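Local coordinates for diadenosine tetraphosphatase, putative (Trypanosoma brucei, PDB 2QJC), which probably hydrolyses diadenosine tetraphosphate or other phosphorylated substrates at a two-manganese centre, as a member of the calcineurin-like phosphoesterase family, at residues Arg230-Val235 with Ile241-Gly246; Glu155-Thr160 with Leu177-Glu182; Ile129-Ala134 with Arg148-Gln153; Asp62-Val67 with Thr117-Tyr122. One frame throughout, in Å; residues are numbered along the deposited sequence.

Interaction 1. Residues Arg230-Val235 with Ile241-Gly246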
loop_
_atom_site.group_PDB
_atom_site.type_symbol
_atom_site.label_atom_id
_atom_site.label_comp_id
_atom_site.label_asym_id
_atom_site.label_seq_id
_atom_site.Cartn_x
_atom_site.Cartn_y
_atom_site.Cartn_z
ATOM N N ARG A 230 3.657 1.404 -14.329
ATOM C CA ARG A 230 2.782 2.559 -14.116
ATOM C C ARG A 230 2.461 2.747 -12.628
ATOM O O ARG A 230 2.581 1.808 -11.832
ATOM C CB ARG A 230 1.462 2.378 -14.885
ATOM C CG ARG A 230 1.599 2.273 -16.398
ATOM C CD ARG A 230 0.251 2.085 -17.073
ATOM N NE ARG A 230 -0.561 3.301 -17.061
ATOM C CZ ARG A 230 -0.327 4.371 -17.816
ATOM N NH1 ARG A 230 0.700 4.387 -18.655
ATOM N NH2 ARG A 230 -1.131 5.426 -17.737
ATOM N N LEU A 231 2.066 3.965 -12.257
ATOM C CA LEU A 231 1.691 4.275 -10.878
ATOM C C LEU A 231 0.188 4.525 -10.923
ATOM O O LEU A 231 -0.270 5.516 -11.498
ATOM C CB LEU A 231 2.414 5.521 -10.360
ATOM C CG LEU A 231 2.265 5.762 -8.848
ATOM C CD1 LEU A 231 2.861 4.571 -8.069
ATOM C CD2 LEU A 231 2.964 7.075 -8.452
ATOM N N SER A 232 -0.571 3.609 -10.326
ATOM C CA SER A 232 -2.024 3.679 -10.326
ATOM C C SER A 232 -2.653 4.085 -9.001
ATOM O O SER A 232 -2.087 3.866 -7.928
ATOM C CB SER A 232 -2.596 2.326 -10.740
ATOM O OG SER A 232 -1.957 1.845 -11.904
ATOM N N ALA A 233 -3.842 4.671 -9.090
ATOM C CA ALA A 233 -4.571 5.085 -7.905
ATOM C C ALA A 233 -6.050 4.770 -8.061
ATOM O O ALA A 233 -6.582 4.785 -9.180
ATOM C CB ALA A 233 -4.385 6.583 -7.660
ATOM N N ALA A 234 -6.696 4.475 -6.937
ATOM C CA ALA A 234 -8.131 4.209 -6.905
ATOM C C ALA A 234 -8.776 5.453 -6.298
ATOM O O ALA A 234 -8.336 5.951 -5.259
ATOM C CB ALA A 234 -8.438 2.986 -6.051
ATOM N N VAL A 235 -9.816 5.958 -6.958
ATOM C CA VAL A 235 -10.503 7.155 -6.498
ATOM C C VAL A 235 -11.876 6.840 -5.918
ATOM O O VAL A 235 -12.672 6.136 -6.530
ATOM C CB VAL A 235 -10.677 8.167 -7.650
ATOM C CG1 VAL A 235 -11.255 9.484 -7.114
ATOM C CG2 VAL A 235 -9.342 8.407 -8.331
ATOM N N ILE A 241 -9.982 3.773 -11.440
ATOM C CA ILE A 241 -8.528 3.706 -11.475
ATOM C C ILE A 241 -7.922 4.721 -12.450
ATOM O O ILE A 241 -8.244 4.730 -13.638
ATOM C CB ILE A 241 -8.050 2.285 -11.883
ATOM C CG1 ILE A 241 -8.750 1.227 -11.024
ATOM C CG2 ILE A 241 -6.543 2.169 -11.723
ATOM C CD1 ILE A 241 -8.478 1.355 -9.542
ATOM N N ILE A 242 -7.055 5.584 -11.928
ATOM C CA ILE A 242 -6.356 6.581 -12.732
ATOM C C ILE A 242 -4.861 6.302 -12.585
ATOM O O ILE A 242 -4.357 6.166 -11.471
ATOM C CB ILE A 242 -6.628 8.015 -12.239
ATOM C CG1 ILE A 242 -8.082 8.401 -12.516
ATOM C CG2 ILE A 242 -5.676 8.990 -12.921
ATOM C CD1 ILE A 242 -8.444 9.783 -12.017
ATOM N N SER A 243 -4.153 6.221 -13.709
ATOM C CA SER A 243 -2.725 5.948 -13.672
ATOM C C SER A 243 -1.928 6.813 -14.635
ATOM O O SER A 243 -2.480 7.453 -15.529
ATOM C CB SER A 243 -2.463 4.475 -14.002
ATOM O OG SER A 243 -2.815 4.192 -15.345
ATOM N N VAL A 244 -0.616 6.815 -14.432
ATOM C CA VAL A 244 0.317 7.559 -15.263
ATOM C C VAL A 244 1.505 6.639 -15.532
ATOM O O VAL A 244 1.677 5.617 -14.858
ATOM C CB VAL A 244 0.841 8.831 -14.551
ATOM C CG1 VAL A 244 -0.302 9.792 -14.286
ATOM C CG2 VAL A 244 1.535 8.455 -13.256
ATOM N N PRO A 245 2.335 6.986 -16.528
ATOM C CA PRO A 245 3.513 6.186 -16.878
ATOM C C PRO A 245 4.467 5.999 -15.697
ATOM O O PRO A 245 4.683 6.926 -14.917
ATOM C CB PRO A 245 4.148 6.997 -18.005
ATOM C CG PRO A 245 2.946 7.583 -18.696
ATOM C CD PRO A 245 2.112 8.054 -17.523
ATOM N N GLY A 246 5.039 4.801 -15.578
ATOM C CA GLY A 246 5.973 4.532 -14.499
ATOM C C GLY A 246 7.376 5.024 -14.812
ATOM O O GLY A 246 7.608 5.605 -15.871
#

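Interaction 2. Residues Glu155-Thr160 with Leu177-Glu182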
loop_
_atom_site.group_PDB
_atom_site.type_symbol
_atom_site.label_atom_id
_atom_site.label_comp_id
_atom_site.label_asym_id
_atom_site.label_seq_id
_atom_site.Cartn_x
_atom_site.Cartn_y
_atom_site.Cartn_z
ATOM N N GLU A 155 0.861 -9.097 11.229
ATOM C CA GLU A 155 1.773 -8.256 10.464
ATOM C C GLU A 155 2.480 -8.914 9.281
ATOM O O GLU A 155 2.513 -8.349 8.179
ATOM C CB GLU A 155 2.808 -7.645 11.413
ATOM C CG GLU A 155 4.005 -7.019 10.721
ATOM C CD GLU A 155 4.821 -6.155 11.658
ATOM O OE1 GLU A 155 4.866 -6.475 12.869
ATOM O OE2 GLU A 155 5.425 -5.165 11.183
ATOM N N ASP A 156 3.054 -10.093 9.499
ATOM C CA ASP A 156 3.752 -10.792 8.429
ATOM C C ASP A 156 2.809 -11.080 7.254
ATOM O O ASP A 156 3.181 -10.904 6.092
ATOM C CB ASP A 156 4.373 -12.092 8.964
ATOM C CG ASP A 156 3.337 -13.069 9.515
ATOM O OD1 ASP A 156 2.479 -12.657 10.320
ATOM O OD2 ASP A 156 3.392 -14.262 9.149
ATOM N N GLU A 157 1.585 -11.497 7.561
ATOM C CA GLU A 157 0.601 -11.800 6.528
ATOM C C GLU A 157 0.105 -10.549 5.801
ATOM O O GLU A 157 0.113 -10.501 4.574
ATOM C CB GLU A 157 -0.604 -12.542 7.130
ATOM C CG GLU A 157 -0.238 -13.722 8.037
ATOM C CD GLU A 157 -1.456 -14.517 8.498
ATOM O OE1 GLU A 157 -2.578 -13.968 8.471
ATOM O OE2 GLU A 157 -1.289 -15.691 8.897
ATOM N N VAL A 158 -0.309 -9.528 6.549
ATOM C CA VAL A 158 -0.819 -8.309 5.928
ATOM C C VAL A 158 0.202 -7.515 5.113
ATOM O O VAL A 158 -0.172 -6.660 4.309
ATOM C CB VAL A 158 -1.469 -7.363 6.980
ATOM C CG1 VAL A 158 -2.666 -8.056 7.637
ATOM C CG2 VAL A 158 -0.440 -6.960 8.023
ATOM N N THR A 159 1.486 -7.797 5.294
ATOM C CA THR A 159 2.501 -7.066 4.536
ATOM C C THR A 159 3.224 -7.885 3.470
ATOM O O THR A 159 3.993 -7.320 2.680
ATOM C CB THR A 159 3.580 -6.444 5.460
ATOM O OG1 THR A 159 4.193 -7.468 6.253
ATOM C CG2 THR A 159 2.965 -5.392 6.366
ATOM N N THR A 160 2.981 -9.196 3.426
ATOM C CA THR A 160 3.669 -10.044 2.443
ATOM C C THR A 160 2.855 -11.086 1.668
ATOM O O THR A 160 3.376 -11.686 0.725
ATOM C CB THR A 160 4.832 -10.848 3.102
ATOM O OG1 THR A 160 4.284 -11.887 3.921
ATOM C CG2 THR A 160 5.705 -9.949 3.965
ATOM N N LEU A 177 -7.095 -21.800 6.076
ATOM C CA LEU A 177 -6.277 -21.352 4.957
ATOM C C LEU A 177 -4.962 -20.782 5.453
ATOM O O LEU A 177 -4.923 -20.086 6.468
ATOM C CB LEU A 177 -7.023 -20.284 4.151
ATOM C CG LEU A 177 -8.345 -20.659 3.472
ATOM C CD1 LEU A 177 -9.040 -19.388 2.991
ATOM C CD2 LEU A 177 -8.092 -21.603 2.307
ATOM N N THR A 178 -3.881 -21.079 4.738
ATOM C CA THR A 178 -2.564 -20.568 5.104
ATOM C C THR A 178 -2.119 -19.465 4.142
ATOM O O THR A 178 -2.056 -19.669 2.927
ATOM C CB THR A 178 -1.492 -21.689 5.098
ATOM O OG1 THR A 178 -1.798 -22.655 6.111
ATOM C CG2 THR A 178 -0.109 -21.106 5.370
ATOM N N ALA A 179 -1.817 -18.297 4.697
ATOM C CA ALA A 179 -1.363 -17.160 3.904
ATOM C C ALA A 179 0.121 -17.311 3.613
ATOM O O ALA A 179 0.908 -17.588 4.514
ATOM C CB ALA A 179 -1.610 -15.861 4.667
ATOM N N THR A 180 0.514 -17.134 2.359
ATOM C CA THR A 180 1.927 -17.251 2.032
ATOM C C THR A 180 2.425 -16.207 1.032
ATOM O O THR A 180 1.708 -15.804 0.112
ATOM C CB THR A 180 2.262 -18.655 1.488
ATOM O OG1 THR A 180 3.669 -18.735 1.230
ATOM C CG2 THR A 180 1.490 -18.937 0.205
ATOM N N GLU A 181 3.661 -15.773 1.231
ATOM C CA GLU A 181 4.298 -14.795 0.357
ATOM C C GLU A 181 4.821 -15.496 -0.892
ATOM O O GLU A 181 4.968 -14.885 -1.951
ATOM C CB GLU A 181 5.453 -14.126 1.098
ATOM C CG GLU A 181 6.406 -13.359 0.214
ATOM C CD GLU A 181 7.524 -12.723 1.016
ATOM O OE1 GLU A 181 7.962 -13.354 2.008
ATOM O OE2 GLU A 181 7.966 -11.608 0.651
ATOM N N GLU A 182 5.104 -16.786 -0.758
ATOM C CA GLU A 182 5.608 -17.567 -1.875
ATOM C C GLU A 182 4.460 -17.995 -2.789
ATOM O O GLU A 182 3.297 -18.028 -2.379
ATOM C CB GLU A 182 6.387 -18.781 -1.355
ATOM C CG GLU A 182 7.719 -18.395 -0.695
ATOM C CD GLU A 182 8.467 -19.577 -0.092
ATOM O OE1 GLU A 182 8.807 -20.519 -0.841
ATOM O OE2 GLU A 182 8.721 -19.561 1.134
#

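Interaction 3. Residues Ile129-Ala134 with Arg148-Gln153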
loop_
_atom_site.group_PDB
_atom_site.type_symbol
_atom_site.label_atom_id
_atom_site.label_comp_id
_atom_site.label_asym_id
_atom_site.label_seq_id
_atom_site.Cartn_x
_atom_site.Cartn_y
_atom_site.Cartn_z
ATOM N N ILE A 129 -3.041 -1.273 8.865
ATOM C CA ILE A 129 -4.345 -1.221 8.220
ATOM C C ILE A 129 -5.075 0.088 8.487
ATOM O O ILE A 129 -5.049 0.604 9.600
ATOM C CB ILE A 129 -5.234 -2.381 8.722
ATOM C CG1 ILE A 129 -4.554 -3.718 8.419
ATOM C CG2 ILE A 129 -6.616 -2.315 8.074
ATOM C CD1 ILE A 129 -5.188 -4.904 9.114
ATOM N N ILE A 130 -5.728 0.622 7.460
ATOM C CA ILE A 130 -6.503 1.850 7.609
ATOM C C ILE A 130 -7.919 1.612 7.098
ATOM O O ILE A 130 -8.114 1.147 5.970
ATOM C CB ILE A 130 -5.869 3.038 6.835
ATOM C CG1 ILE A 130 -4.525 3.405 7.465
ATOM C CG2 ILE A 130 -6.809 4.260 6.868
ATOM C CD1 ILE A 130 -3.763 4.470 6.694
ATOM N N ARG A 131 -8.903 1.908 7.944
ATOM C CA ARG A 131 -10.307 1.743 7.580
ATOM C C ARG A 131 -10.911 3.108 7.230
ATOM O O ARG A 131 -10.749 4.075 7.980
ATOM C CB ARG A 131 -11.100 1.121 8.738
ATOM C CG ARG A 131 -10.560 -0.201 9.251
ATOM C CD ARG A 131 -11.502 -0.835 10.285
ATOM N NE ARG A 131 -12.549 -1.632 9.648
ATOM C CZ ARG A 131 -13.446 -2.366 10.303
ATOM N NH1 ARG A 131 -13.435 -2.405 11.628
ATOM N NH2 ARG A 131 -14.335 -3.089 9.630
ATOM N N ILE A 132 -11.599 3.172 6.092
ATOM C CA ILE A 132 -12.247 4.399 5.605
ATOM C C ILE A 132 -13.709 4.002 5.390
ATOM O O ILE A 132 -14.169 3.827 4.252
ATOM C CB ILE A 132 -11.625 4.862 4.260
ATOM C CG1 ILE A 132 -10.115 5.037 4.425
ATOM C CG2 ILE A 132 -12.253 6.187 3.809
ATOM C CD1 ILE A 132 -9.365 5.110 3.110
ATOM N N PRO A 133 -14.457 3.856 6.497
ATOM C CA PRO A 133 -15.869 3.460 6.509
ATOM C C PRO A 133 -16.866 4.244 5.660
ATOM O O PRO A 133 -17.815 3.665 5.137
ATOM C CB PRO A 133 -16.216 3.452 8.002
ATOM C CG PRO A 133 -15.278 4.479 8.583
ATOM C CD PRO A 133 -13.989 4.204 7.854
ATOM N N ALA A 134 -16.658 5.545 5.503
ATOM C CA ALA A 134 -17.578 6.351 4.705
ATOM C C ALA A 134 -17.682 5.838 3.264
ATOM O O ALA A 134 -18.733 5.953 2.619
ATOM C CB ALA A 134 -17.127 7.811 4.711
ATOM N N ARG A 148 -9.851 -14.177 9.469
ATOM C CA ARG A 148 -9.500 -13.551 10.741
ATOM C C ARG A 148 -10.152 -12.174 10.842
ATOM O O ARG A 148 -10.321 -11.484 9.832
ATOM C CB ARG A 148 -7.985 -13.367 10.876
ATOM C CG ARG A 148 -7.132 -14.601 10.612
ATOM C CD ARG A 148 -5.666 -14.249 10.832
ATOM N NE ARG A 148 -4.749 -15.264 10.320
ATOM C CZ ARG A 148 -4.544 -16.451 10.885
ATOM N NH1 ARG A 148 -5.191 -16.789 11.990
ATOM N NH2 ARG A 148 -3.684 -17.299 10.341
ATOM N N PRO A 149 -10.543 -11.772 12.062
ATOM C CA PRO A 149 -11.170 -10.469 12.290
ATOM C C PRO A 149 -10.163 -9.374 11.941
ATOM O O PRO A 149 -8.959 -9.535 12.169
ATOM C CB PRO A 149 -11.490 -10.497 13.787
ATOM C CG PRO A 149 -11.751 -11.949 14.051
ATOM C CD PRO A 149 -10.625 -12.607 13.275
ATOM N N VAL A 150 -10.663 -8.267 11.398
ATOM C CA VAL A 150 -9.823 -7.140 11.000
ATOM C C VAL A 150 -8.862 -6.711 12.107
ATOM O O VAL A 150 -7.701 -6.387 11.843
ATOM C CB VAL A 150 -10.694 -5.917 10.587
ATOM C CG1 VAL A 150 -9.806 -4.762 10.142
ATOM C CG2 VAL A 150 -11.644 -6.314 9.463
ATOM N N ASP A 151 -9.347 -6.723 13.346
ATOM C CA ASP A 151 -8.538 -6.322 14.491
ATOM C C ASP A 151 -7.614 -7.425 15.003
ATOM O O ASP A 151 -6.801 -7.197 15.905
ATOM C CB ASP A 151 -9.448 -5.842 15.623
ATOM C CG ASP A 151 -10.288 -4.648 15.220
ATOM O OD1 ASP A 151 -9.703 -3.601 14.870
ATOM O OD2 ASP A 151 -11.533 -4.753 15.247
ATOM N N ARG A 152 -7.735 -8.617 14.429
ATOM C CA ARG A 152 -6.897 -9.737 14.841
ATOM C C ARG A 152 -6.105 -10.324 13.675
ATOM O O ARG A 152 -6.001 -11.542 13.519
ATOM C CB ARG A 152 -7.758 -10.811 15.508
ATOM C CG ARG A 152 -8.390 -10.326 16.802
ATOM C CD ARG A 152 -9.093 -11.437 17.552
ATOM N NE ARG A 152 -9.628 -10.953 18.821
ATOM C CZ ARG A 152 -10.265 -11.714 19.706
ATOM N NH1 ARG A 152 -10.451 -13.005 19.462
ATOM N NH2 ARG A 152 -10.714 -11.181 20.836
ATOM N N GLN A 153 -5.543 -9.436 12.861
ATOM C CA GLN A 153 -4.740 -9.847 11.718
ATOM C C GLN A 153 -3.282 -9.879 12.172
ATOM O O GLN A 153 -2.952 -9.370 13.244
ATOM C CB GLN A 153 -4.916 -8.850 10.571
ATOM C CG GLN A 153 -6.346 -8.757 10.004
ATOM C CD GLN A 153 -6.660 -9.835 8.974
ATOM O OE1 GLN A 153 -5.842 -10.136 8.098
ATOM N NE2 GLN A 153 -7.860 -10.404 9.057
#

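Interaction 4. Residues Asp62-Val67 with Thr117-Tyr122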
loop_
_atom_site.group_PDB
_atom_site.type_symbol
_atom_site.label_atom_id
_atom_site.label_comp_id
_atom_site.label_asym_id
_atom_site.label_seq_id
_atom_site.Cartn_x
_atom_site.Cartn_y
_atom_site.Cartn_z
ATOM N N ASP A 62 14.415 8.465 -5.549
ATOM C CA ASP A 62 14.297 9.356 -4.403
ATOM C C ASP A 62 13.351 8.914 -3.284
ATOM O O ASP A 62 12.234 9.427 -3.159
ATOM C CB ASP A 62 13.909 10.753 -4.900
ATOM C CG ASP A 62 13.915 11.787 -3.795
ATOM O OD1 ASP A 62 14.638 11.583 -2.792
ATOM O OD2 ASP A 62 13.211 12.812 -3.942
ATOM N N SER A 63 13.815 7.980 -2.455
ATOM C CA SER A 63 13.012 7.484 -1.342
ATOM C C SER A 63 12.682 8.592 -0.345
ATOM O O SER A 63 11.539 8.721 0.092
ATOM C CB SER A 63 13.747 6.362 -0.603
ATOM O OG SER A 63 13.947 5.235 -1.435
ATOM N N PHE A 64 13.687 9.388 0.003
ATOM C CA PHE A 64 13.520 10.470 0.966
ATOM C C PHE A 64 12.541 11.564 0.539
ATOM O O PHE A 64 11.764 12.061 1.358
ATOM C CB PHE A 64 14.886 11.088 1.291
ATOM C CG PHE A 64 15.889 10.098 1.838
ATOM C CD1 PHE A 64 15.465 8.975 2.547
ATOM C CD2 PHE A 64 17.256 10.306 1.669
ATOM C CE1 PHE A 64 16.385 8.072 3.081
ATOM C CE2 PHE A 64 18.187 9.410 2.199
ATOM C CZ PHE A 64 17.750 8.290 2.907
ATOM N N GLY A 65 12.578 11.935 -0.736
ATOM C CA GLY A 65 11.680 12.963 -1.229
ATOM C C GLY A 65 10.235 12.506 -1.214
ATOM O O GLY A 65 9.324 13.292 -0.947
ATOM N N VAL A 66 10.028 11.224 -1.503
ATOM C CA VAL A 66 8.697 10.635 -1.515
ATOM C C VAL A 66 8.037 10.761 -0.152
ATOM O O VAL A 66 6.883 11.180 -0.044
ATOM C CB VAL A 66 8.754 9.131 -1.881
ATOM C CG1 VAL A 66 7.503 8.413 -1.366
ATOM C CG2 VAL A 66 8.872 8.971 -3.382
ATOM N N VAL A 67 8.783 10.399 0.885
ATOM C CA VAL A 67 8.275 10.429 2.244
ATOM C C VAL A 67 8.044 11.836 2.766
ATOM O O VAL A 67 7.085 12.076 3.504
ATOM C CB VAL A 67 9.224 9.646 3.182
ATOM C CG1 VAL A 67 8.813 9.817 4.631
ATOM C CG2 VAL A 67 9.202 8.163 2.797
ATOM N N THR A 117 16.356 11.566 10.394
ATOM C CA THR A 117 15.396 11.487 11.489
ATOM C C THR A 117 13.931 11.675 11.099
ATOM O O THR A 117 13.089 10.834 11.424
ATOM C CB THR A 117 15.746 12.516 12.595
ATOM O OG1 THR A 117 17.027 12.195 13.153
ATOM C CG2 THR A 117 14.695 12.496 13.711
ATOM N N ASP A 118 13.621 12.775 10.416
ATOM C CA ASP A 118 12.246 13.040 10.021
ATOM C C ASP A 118 11.654 11.875 9.224
ATOM O O ASP A 118 10.592 11.356 9.575
ATOM C CB ASP A 118 12.156 14.352 9.233
ATOM C CG ASP A 118 12.944 14.323 7.941
ATOM O OD1 ASP A 118 14.118 13.905 7.956
ATOM O OD2 ASP A 118 12.386 14.735 6.906
ATOM N N VAL A 119 12.346 11.452 8.169
ATOM C CA VAL A 119 11.870 10.336 7.359
ATOM C C VAL A 119 11.610 9.114 8.245
ATOM O O VAL A 119 10.525 8.534 8.224
ATOM C CB VAL A 119 12.900 9.953 6.268
ATOM C CG1 VAL A 119 12.406 8.740 5.483
ATOM C CG2 VAL A 119 13.128 11.134 5.330
ATOM N N GLU A 120 12.613 8.732 9.028
ATOM C CA GLU A 120 12.496 7.584 9.920
ATOM C C GLU A 120 11.301 7.720 10.867
ATOM O O GLU A 120 10.647 6.729 11.206
ATOM C CB GLU A 120 13.784 7.426 10.728
ATOM C CG GLU A 120 13.752 6.325 11.765
ATOM C CD GLU A 120 15.035 6.271 12.570
ATOM O OE1 GLU A 120 16.116 6.124 11.958
ATOM O OE2 GLU A 120 14.969 6.380 13.814
ATOM N N THR A 121 11.020 8.950 11.286
ATOM C CA THR A 121 9.908 9.209 12.190
ATOM C C THR A 121 8.562 8.992 11.509
ATOM O O THR A 121 7.663 8.387 12.092
ATOM C CB THR A 121 9.976 10.646 12.749
ATOM O OG1 THR A 121 11.123 10.765 13.597
ATOM C CG2 THR A 121 8.733 10.975 13.549
ATOM N N TYR A 122 8.432 9.478 10.277
ATOM C CA TYR A 122 7.194 9.331 9.518
ATOM C C TYR A 122 6.864 7.860 9.307
ATOM O O TYR A 122 5.717 7.445 9.489
ATOM C CB TYR A 122 7.301 10.022 8.154
ATOM C CG TYR A 122 6.046 9.913 7.311
ATOM C CD1 TYR A 122 5.015 10.847 7.425
ATOM C CD2 TYR A 122 5.872 8.850 6.423
ATOM C CE1 TYR A 122 3.834 10.727 6.666
ATOM C CE2 TYR A 122 4.698 8.713 5.666
ATOM C CZ TYR A 122 3.688 9.652 5.789
ATOM O OH TYR A 122 2.541 9.512 5.037
#

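Interaction 1. Residues Arg230-Val235 with Ile241-Gly246
R230 grips the hydroxyl of S243 side-on across an antiparallel beta hairpin, formed by strands 230-236 and 240-245. R230 NE lies 3.0 Å from S243 OG, and R230 NH2 3.2 Å from the same oxygen. Both nitrogens therefore donate to one oxygen, which sits almost in the guanidinium plane, only 5° out of it. The arginine chain turns at its third torsion (chi3 72°), and this bend brings the flat group back over the partner strand, where the carbonyl carbon of V244 and the nitrogen of P245 lie beneath one of its faces.

The backbone evidence for the hairpin is two hydrogen-bonded pairs, L231 with V244 and A233 with I242, each joined by reciprocal N-H to O bonds. The second pair is the tighter, at 2.9 Å for both A233 N to I242 O and I242 N to A233 O. Between them lies the non-hydrogen-bonded pair of S232 and S243, whose CA atoms approach to 4.1 Å. Further along, A234 CB meets I241 CD1 at 3.9 Å.

L231, A233, I242 and V244 share the sheet face covered by helix 31-41, through L37, A40 and V41. Strand 240-245 is outermost in its sheet, whereas 230-236 also bonds to strand 21-24 and to G25 just beyond it. The latter leads to the manganese ligand D26, whose side chain is about 6 Å from that of L231. On the other face, S232 OG hydrogen-bonds to S223 OG while lying 3.4 Å from S243 CB.

Interaction 2. Residues Glu155-Thr160 with Leu177-Glu182
The carbonyl oxygen of T160 is approached by two groups: H204 NE2 hydrogen-bonds to it, and E181 brings CA to within 3.3 Å in a CH...O contact, with 130° at the hydrogen. E181 CB is slightly nearer, 3.2 Å from T160 O, so the backbone of one segment rests against the root of a side chain in the other. From there E181 runs on extended. With CG turned opposite its own backbone N (chi1 165°), the chain slants past T160 until CD lies 3.9 Å from T160 CB. The T160 hydroxyl is engaged within its own segment, OG1 being 2.6 Å from D156 O, and its nearest neighbour across the contact is E181 CB.

H204 is a ligand of one manganese ion in this calcineurin-like phosphoesterase, so T160 belongs to the second shell of the metal centre. Its side chain is about 4 Å from those of H204 and of N81, a further ligand of the same ion.

Three residues earlier the contact is purely one of packing: the carboxyl carbon CD of E157 meets A179 CB at 4.1 Å. Strand 177-180 is an edge strand of a small antiparallel sheet, and A179 projects from it toward helix 155-160. The E157 carboxylate pairs with R148. At the end of the strand T180 OG1 accepts from E182 N at 3.1 Å, an ST turn.

Interaction 3. Residues Ile129-Ala134 with Arg148-Gln153
I129 and V150 make the nearest backbone approach, yet their CA atoms are 8.5 Å apart, so no backbone meets backbone between this strand and loop, and no hydrogen bond joins the two. From the strand I129 extends CD1, which lies 4.0 Å from V150 O and 4.1 Å from Q153 CG. The isoleucine and glutamine chains cross at about a right angle. Two residues on, R131 meets the same valine: V150 CG1 stands over one face of its guanidinium, displaced toward the rim and 4.2 Å from R131 NE. A bend at the third torsion (chi3 86°) brings that face to the methyl. R131 NH2 has a long, weak ion pair with E198, while R131 NH1 and D151 OD2 are 4.7 Å apart, opposite in charge but not in contact.

Strand 129-132 lies between 11-13 and 137-140 in one of the two mixed sheets of this metallophosphoesterase, and the partner loop connects strand 137-140 to helix 155-160. The loop is folded by a type I beta turn over P149-R152: R152 N is 2.7 Å from P149 O, and the backbone angles of V150 and D151 match that turn. Q153 folds back at chi2 toward it, its NE2 giving only a weak bond to P149 O at 3.4 Å, while its OE1 accepts from the backbone N of H145.

Interaction 4. Residues Asp62-Val67 with Thr117-Tyr122
Helices 63-67 and 117-122 pass with their axes 9.9 Å apart at 61°, and the nearest CA atoms, those of V67 and V119, are separated by 6.3 Å. The close meeting falls on one methyl. V67 points toward the other helix, and its CG1, set opposite the backbone N (chi1 173°), enters the gap between V119 and Y122, residues three apart on it. V67 CG1 touches V119 CG1 at 3.8 Å, Y122 CD2 at 3.6 Å and Y122 CB at 3.8 Å. The tyrosine ring is met obliquely, and its chain slants across that of the valine. The second methyl of V119, CG2, reaches F64 CD1 at 4.2 Å, so the two branches of one valine serve two residues of helix 63-73.

Helix 63-73 is the helical part of a beta-alpha-beta crossover, since strands 49-52 and 76-77, before and after it, are parallel neighbours in one sheet of the calcineurin-like fold. Helix 117-124 packs on it from outside that unit. D118 forms a salt bridge with R68 of helix 63-73, and Y122 OH hydrogen-bonds to the carbonyl of A75 just after it.

The start of helix 63-73 is fixed by D62 at the N-cap position. D62 OD1 accepts from G65 N at 2.9 Å, from above the carboxylate plane, and its OD2 pairs with R31. In the other helix T117 O receives two bonds, from T121 N and from T121 OG1, the latter 2.9 Å long.

How the interactions relate
Along the chain the contacts come in the order interaction 4, interaction 3, interaction 2, interaction 1, each closing before the next opens, so none nest or cross. Interaction 4 closes the longest loop, bringing helix 117-124 onto helix 63-73. Strand 129-132 follows directly, and interaction 3 returns the loop after strand 137-140 to it. Interaction 2 then folds strand 177-180 back on helix 155-160, while interaction 1 is a short hairpin at the edge of the other mixed sheet. Interactions 2 and 3 touch, through a salt bridge from E157 OE1 to R148 NE and V158 packed on Q153 and I129. Interaction 1 lies across the chain's centre from both.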